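Local coordinates for protein serine acetyltransferase (Entamoeba histolytica, PDB 3Q1X) that probably catalyses the O-acetylation of L-serine in cysteine biosynthesis and carries a left-handed beta-helix of hexapeptide repeats, at residues Asp2-Tyr13 / Thr57-Thr66. Sequence-based numbering, arbitrary orientation.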
ATOM      1  N   ASP A   2     -14.194  25.963  21.985  1.00 28.11           N
ATOM      2  CA  ASP A   2     -15.292  26.106  21.021  1.00 27.58           C
ATOM      3  C   ASP A   2     -15.368  27.501  20.390  1.00 26.31           C
ATOM      4  O   ASP A   2     -15.733  27.637  19.218  1.00 26.28           O
ATOM      5  CB  ASP A   2     -16.636  25.727  21.647  1.00 28.22           C
ATOM      6  CG  ASP A   2     -16.720  24.246  22.002  1.00 29.83           C
ATOM      7  OD1 ASP A   2     -16.723  23.390  21.082  1.00 32.97           O
ATOM      8  OD2 ASP A   2     -16.801  23.940  23.206  1.00 32.64           O
ATOM      9  N   ASN A   3     -15.012  28.529  21.161  1.00 25.29           N
ATOM     10  CA  ASN A   3     -15.010  29.900  20.649  1.00 24.11           C
ATOM     11  C   ASN A   3     -13.873  30.133  19.659  1.00 23.17           C
ATOM     12  O   ASN A   3     -14.052  30.841  18.666  1.00 22.79           O
ATOM     13  CB  ASN A   3     -14.983  30.918  21.793  1.00 24.15           C
ATOM     14  CG  ASN A   3     -16.242  30.862  22.657  1.00 25.14           C
ATOM     15  OD1 ASN A   3     -17.299  30.431  22.205  1.00 26.57           O
ATOM     16  ND2 ASN A   3     -16.128  31.304  23.908  1.00 25.21           N
ATOM     17  N   TYR A   4     -12.720  29.513  19.923  1.00 21.95           N
ATOM     18  CA  TYR A   4     -11.585  29.544  18.995  1.00 21.74           C
ATOM     19  C   TYR A   4     -11.915  28.771  17.715  1.00 21.86           C
ATOM     20  O   TYR A   4     -11.557  29.202  16.626  1.00 22.06           O
ATOM     21  CB  TYR A   4     -10.305  29.003  19.661  1.00 21.25           C
ATOM     22  CG  TYR A   4      -9.015  29.379  18.949  1.00 21.73           C
ATOM     23  CD1 TYR A   4      -8.680  30.718  18.729  1.00 21.63           C
ATOM     24  CD2 TYR A   4      -8.122  28.397  18.504  1.00 24.05           C
ATOM     25  CE1 TYR A   4      -7.499  31.071  18.077  1.00 22.80           C
ATOM     26  CE2 TYR A   4      -6.919  28.752  17.850  1.00 24.13           C
ATOM     27  CZ  TYR A   4      -6.629  30.090  17.638  1.00 24.55           C
ATOM     28  OH  TYR A   4      -5.465  30.467  17.006  1.00 24.65           O
ATOM     29  N   ILE A   5     -12.617  27.648  17.856  1.00 22.05           N
ATOM     30  CA  ILE A   5     -13.089  26.861  16.706  1.00 22.29           C
ATOM     31  C   ILE A   5     -14.002  27.705  15.831  1.00 22.36           C
ATOM     32  O   ILE A   5     -13.802  27.768  14.618  1.00 22.44           O
ATOM     33  CB  ILE A   5     -13.825  25.556  17.133  1.00 22.57           C
ATOM     34  CG1 ILE A   5     -12.821  24.529  17.660  1.00 22.30           C
ATOM     35  CG2 ILE A   5     -14.618  24.960  15.963  1.00 22.18           C
ATOM     36  CD1 ILE A   5     -13.441  23.370  18.426  1.00 23.92           C
ATOM     37  N   TYR A   6     -14.976  28.377  16.450  1.00 22.93           N
ATOM     38  CA  TYR A   6     -15.863  29.263  15.699  1.00 23.50           C
ATOM     39  C   TYR A   6     -15.083  30.304  14.878  1.00 22.88           C
ATOM     40  O   TYR A   6     -15.416  30.552  13.713  1.00 22.88           O
ATOM     41  CB  TYR A   6     -16.892  29.988  16.586  1.00 24.33           C
ATOM     42  CG  TYR A   6     -17.458  31.142  15.797  1.00 26.01           C
ATOM     43  CD1 TYR A   6     -18.503  30.949  14.889  1.00 29.23           C
ATOM     44  CD2 TYR A   6     -16.873  32.405  15.858  1.00 27.04           C
ATOM     45  CE1 TYR A   6     -18.979  31.997  14.112  1.00 29.46           C
ATOM     46  CE2 TYR A   6     -17.341  33.461  15.070  1.00 28.62           C
ATOM     47  CZ  TYR A   6     -18.395  33.249  14.208  1.00 29.72           C
ATOM     48  OH  TYR A   6     -18.853  34.293  13.441  1.00 31.64           O
ATOM     49  N   SER A   7     -14.066  30.915  15.493  1.00 22.25           N
ATOM     50  CA  SER A   7     -13.284  31.969  14.833  1.00 21.57           C
ATOM     51  C   SER A   7     -12.464  31.419  13.679  1.00 21.07           C
ATOM     52  O   SER A   7     -12.361  32.053  12.629  1.00 20.41           O
ATOM     53  CB  SER A   7     -12.367  32.695  15.822  1.00 21.64           C
ATOM     54  OG  SER A   7     -11.190  31.946  16.114  1.00 23.30           O
ATOM     55  N   ILE A   8     -11.882  30.239  13.890  1.00 20.38           N
ATOM     56  CA  ILE A   8     -11.084  29.587  12.856  1.00 20.76           C
ATOM     57  C   ILE A   8     -11.978  29.112  11.705  1.00 20.60           C
ATOM     58  O   ILE A   8     -11.627  29.289  10.541  1.00 21.37           O
ATOM     59  CB  ILE A   8     -10.189  28.442  13.434  1.00 20.46           C
ATOM     60  CG1 ILE A   8      -9.134  29.003  14.410  1.00 20.50           C
ATOM     61  CG2 ILE A   8      -9.521  27.622  12.326  1.00 19.86           C
ATOM     62  CD1 ILE A   8      -8.155  30.024  13.821  1.00 20.77           C
ATOM     63  N   ALA A   9     -13.136  28.532  12.023  1.00 20.90           N
ATOM     64  CA  ALA A   9     -14.089  28.106  10.992  1.00 21.18           C
ATOM     65  C   ALA A   9     -14.631  29.284  10.192  1.00 21.61           C
ATOM     66  O   ALA A   9     -14.891  29.160   8.996  1.00 21.38           O
ATOM     67  CB  ALA A   9     -15.236  27.322  11.604  1.00 21.65           C
ATOM     68  N   HIS A  10     -14.810  30.422  10.863  1.00 22.13           N
ATOM     69  CA  HIS A  10     -15.208  31.648  10.181  1.00 22.42           C
ATOM     70  C   HIS A  10     -14.160  32.087   9.150  1.00 22.57           C
ATOM     71  O   HIS A  10     -14.517  32.409   8.016  1.00 23.03           O
ATOM     72  CB  HIS A  10     -15.496  32.779  11.171  1.00 22.71           C
ATOM     73  CG  HIS A  10     -15.827  34.078  10.504  1.00 23.84           C
ATOM     74  ND1 HIS A  10     -17.025  34.299   9.859  1.00 25.43           N
ATOM     75  CD2 HIS A  10     -15.104  35.214  10.352  1.00 24.37           C
ATOM     76  CE1 HIS A  10     -17.030  35.518   9.349  1.00 25.29           C
ATOM     77  NE2 HIS A  10     -15.877  36.094   9.634  1.00 24.58           N
ATOM     78  N   GLN A  11     -12.885  32.100   9.550  1.00 22.87           N
ATOM     79  CA  GLN A  11     -11.779  32.481   8.661  1.00 23.13           C
ATOM     80  C   GLN A  11     -11.659  31.535   7.460  1.00 23.16           C
ATOM     81  O   GLN A  11     -11.591  31.989   6.319  1.00 23.30           O
ATOM     82  CB  GLN A  11     -10.445  32.580   9.420  1.00 23.26           C
ATOM     83  CG  GLN A  11      -9.250  32.857   8.501  1.00 24.68           C
ATOM     84  CD  GLN A  11      -7.986  33.281   9.232  1.00 29.13           C
ATOM     85  OE1 GLN A  11      -7.866  33.132  10.450  1.00 31.38           O
ATOM     86  NE2 GLN A  11      -7.018  33.794   8.475  1.00 31.16           N
ATOM     87  N   LEU A  12     -11.654  30.231   7.733  1.00 22.96           N
ATOM     88  CA  LEU A  12     -11.626  29.199   6.689  1.00 23.30           C
ATOM     89  C   LEU A  12     -12.811  29.324   5.721  1.00 24.20           C
ATOM     90  O   LEU A  12     -12.659  29.137   4.507  1.00 24.13           O
ATOM     91  CB  LEU A  12     -11.592  27.804   7.322  1.00 23.10           C
ATOM     92  CG  LEU A  12     -10.301  27.344   8.012  1.00 22.08           C
ATOM     93  CD1 LEU A  12     -10.535  26.036   8.765  1.00 21.93           C
ATOM     94  CD2 LEU A  12      -9.134  27.193   7.040  1.00 22.11           C
ATOM     95  N   TYR A  13     -13.982  29.660   6.254  1.00 25.09           N
ATOM     96  CA  TYR A  13     -15.160  29.849   5.409  1.00 26.15           C
ATOM     97  C   TYR A  13     -15.020  31.045   4.464  1.00 26.36           C
ATOM     98  O   TYR A  13     -15.375  30.954   3.281  1.00 25.92           O
ATOM     99  CB  TYR A  13     -16.430  29.967   6.257  1.00 26.64           C
ATOM    100  CG  TYR A  13     -17.686  30.132   5.431  1.00 29.20           C
ATOM    101  CD1 TYR A  13     -18.197  29.070   4.685  1.00 30.94           C
ATOM    102  CD2 TYR A  13     -18.358  31.354   5.391  1.00 31.38           C
ATOM    103  CE1 TYR A  13     -19.350  29.221   3.917  1.00 32.64           C
ATOM    104  CE2 TYR A  13     -19.510  31.515   4.630  1.00 33.12           C
ATOM    105  CZ  TYR A  13     -20.000  30.443   3.898  1.00 33.45           C
ATOM    106  OH  TYR A  13     -21.138  30.599   3.144  1.00 35.00           O
ATOM    107  N   THR A  57     -21.935  25.945   4.705  1.00 37.34           N
ATOM    108  CA  THR A  57     -22.554  27.125   5.357  1.00 36.76           C
ATOM    109  C   THR A  57     -21.709  28.013   6.306  1.00 36.35           C
ATOM    110  O   THR A  57     -22.125  29.130   6.625  1.00 36.71           O
ATOM    111  CB  THR A  57     -23.810  26.697   6.166  1.00 36.80           C
ATOM    112  OG1 THR A  57     -23.498  25.542   6.957  1.00 36.76           O
ATOM    113  CG2 THR A  57     -24.991  26.382   5.240  1.00 36.76           C
ATOM    114  N   GLU A  58     -20.541  27.522   6.727  1.00 35.52           N
ATOM    115  CA  GLU A  58     -19.760  28.016   7.899  1.00 34.37           C
ATOM    116  C   GLU A  58     -20.103  27.213   9.149  1.00 33.72           C
ATOM    117  O   GLU A  58     -19.208  26.677   9.804  1.00 33.33           O
ATOM    118  CB  GLU A  58     -19.866  29.528   8.197  1.00 34.52           C
ATOM    119  CG  GLU A  58     -19.151  29.903   9.525  1.00 34.29           C
ATOM    120  CD  GLU A  58     -18.929  31.398   9.765  1.00 34.14           C
ATOM    121  OE1 GLU A  58     -18.842  32.177   8.796  1.00 34.97           O
ATOM    122  OE2 GLU A  58     -18.809  31.786  10.948  1.00 33.63           O
ATOM    123  N   SER A  59     -21.393  27.136   9.476  1.00 32.93           N
ATOM    124  CA  SER A  59     -21.853  26.304  10.586  1.00 32.58           C
ATOM    125  C   SER A  59     -21.465  24.847  10.367  1.00 32.21           C
ATOM    126  O   SER A  59     -21.079  24.162  11.311  1.00 31.69           O
ATOM    127  CB  SER A  59     -23.366  26.420  10.791  1.00 32.76           C
ATOM    128  OG  SER A  59     -23.795  25.538  11.819  1.00 33.11           O
ATOM    129  N   HIS A  60     -21.552  24.380   9.123  1.00 31.93           N
ATOM    130  CA  HIS A  60     -21.177  22.999   8.829  1.00 31.80           C
ATOM    131  C   HIS A  60     -19.657  22.790   8.848  1.00 30.87           C
ATOM    132  O   HIS A  60     -19.193  21.742   9.298  1.00 30.45           O
ATOM    133  CB  HIS A  60     -21.794  22.502   7.519  1.00 32.34           C
ATOM    134  CG  HIS A  60     -22.229  21.065   7.565  1.00 34.32           C
ATOM    135  ND1 HIS A  60     -21.524  20.090   8.243  1.00 36.01           N
ATOM    136  CD2 HIS A  60     -23.289  20.436   7.003  1.00 35.82           C
ATOM    137  CE1 HIS A  60     -22.139  18.929   8.107  1.00 36.30           C
ATOM    138  NE2 HIS A  60     -23.209  19.110   7.352  1.00 36.75           N
ATOM    139  N   ILE A  61     -18.894  23.781   8.379  1.00 30.07           N
ATOM    140  CA  ILE A  61     -17.428  23.749   8.501  1.00 29.27           C
ATOM    141  C   ILE A  61     -17.022  23.691   9.979  1.00 28.53           C
ATOM    142  O   ILE A  61     -16.179  22.868  10.365  1.00 27.72           O
ATOM    143  CB  ILE A  61     -16.723  24.936   7.777  1.00 29.63           C
ATOM    144  CG1 ILE A  61     -16.889  24.817   6.256  1.00 30.16           C
ATOM    145  CG2 ILE A  61     -15.230  24.980   8.135  1.00 29.40           C
ATOM    146  CD1 ILE A  61     -16.235  25.941   5.458  1.00 29.79           C
ATOM    147  N   ALA A  62     -17.640  24.551  10.793  1.00 27.53           N
ATOM    148  CA  ALA A  62     -17.446  24.548  12.241  1.00 26.97           C
ATOM    149  C   ALA A  62     -17.788  23.201  12.868  1.00 26.38           C
ATOM    150  O   ALA A  62     -17.042  22.706  13.708  1.00 26.17           O
ATOM    151  CB  ALA A  62     -18.259  25.664  12.902  1.00 27.03           C
ATOM    152  N   SER A  63     -18.920  22.628  12.454  1.00 26.42           N
ATOM    153  CA  SER A  63     -19.360  21.302  12.894  1.00 26.22           C
ATOM    154  C   SER A  63     -18.308  20.218  12.628  1.00 25.97           C
ATOM    155  O   SER A  63     -17.949  19.462  13.533  1.00 25.62           O
ATOM    156  CB  SER A  63     -20.694  20.937  12.227  1.00 26.36           C
ATOM    157  OG  SER A  63     -21.218  19.722  12.742  1.00 27.33           O
ATOM    158  N   GLU A  64     -17.802  20.158  11.397  1.00 25.55           N
ATOM    159  CA  GLU A  64     -16.760  19.185  11.051  1.00 25.28           C
ATOM    160  C   GLU A  64     -15.451  19.456  11.783  1.00 24.54           C
ATOM    161  O   GLU A  64     -14.772  18.525  12.235  1.00 24.23           O
ATOM    162  CB  GLU A  64     -16.521  19.146   9.537  1.00 25.43           C
ATOM    163  CG  GLU A  64     -17.764  18.828   8.694  1.00 26.86           C
ATOM    164  CD  GLU A  64     -18.320  17.417   8.888  1.00 28.20           C
ATOM    165  OE1 GLU A  64     -17.637  16.538   9.462  1.00 28.24           O
ATOM    166  OE2 GLU A  64     -19.465  17.190   8.448  1.00 30.38           O
ATOM    167  N   LEU A  65     -15.110  20.736  11.920  1.00 24.08           N
ATOM    168  CA  LEU A  65     -13.888  21.117  12.616  1.00 23.72           C
ATOM    169  C   LEU A  65     -13.931  20.674  14.082  1.00 23.31           C
ATOM    170  O   LEU A  65     -12.920  20.215  14.626  1.00 23.03           O
ATOM    171  CB  LEU A  65     -13.636  22.626  12.493  1.00 23.79           C
ATOM    172  CG  LEU A  65     -12.327  23.158  13.069  1.00 24.47           C
ATOM    173  CD1 LEU A  65     -11.130  22.384  12.532  1.00 24.60           C
ATOM    174  CD2 LEU A  65     -12.180  24.648  12.785  1.00 23.89           C
ATOM    175  N   THR A  66     -15.106  20.805  14.703  1.00 22.79           N
ATOM    176  CA  THR A  66     -15.347  20.352  16.077  1.00 23.31           C
ATOM    177  C   THR A  66     -15.165  18.838  16.206  1.00 22.92           C
ATOM    178  O   THR A  66     -14.521  18.367  17.148  1.00 22.84           O
ATOM    179  CB  THR A  66     -16.769  20.766  16.554  1.00 23.18           C
ATOM    180  OG1 THR A  66     -16.884  22.192  16.484  1.00 23.80           O
ATOM    181  CG2 THR A  66     -17.041  20.311  18.002  1.00 24.12           C
TER
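Glu58 reaches across to His10, whose ND1 donates a hydrogen bond to Glu58 OE1 at 3.0 Å, on the syn side of the carboxylate but 28° out of its plane; a weak second bond runs to OE2. With CG anti to the backbone N (chi1 173°) and the chain extended beyond it, Glu58 carries its carboxylate as far as Tyr6, where OE2 lies 3.2 Å from CE1. On the way, Glu58 CB sits over a face of the Tyr13 ring, 3.8 Å from the centroid, a CH-pi contact. That same face takes the backbone of Thr57 and Glu58, while Ile61 CD1 meets the ring at its edge. Beyond this polar end, Ala9 CB rests 3.6 Å from Ala62 CA; consistent with two such small side chains, the axes of segments 2-13 and 59-66, in the N-terminal helical domain remote from the left-handed beta-helix, pass 8.7 Å apart, their N-to-C directions at 128°. Further along, Leu65 CD2 packs against the CG2 methyls of Ile5 and Ile8. Ile5 CG2 also meets Thr66 OG1, a hydroxyl turned back onto Ala62 O. Glu58 itself is the N-cap residue of helix 59-79, and Thr57 OG1 accepts from His60 N in an ST motif. Behind Leu65 stand Ile44 of helix 36-45 and Leu96 of helix 82-113.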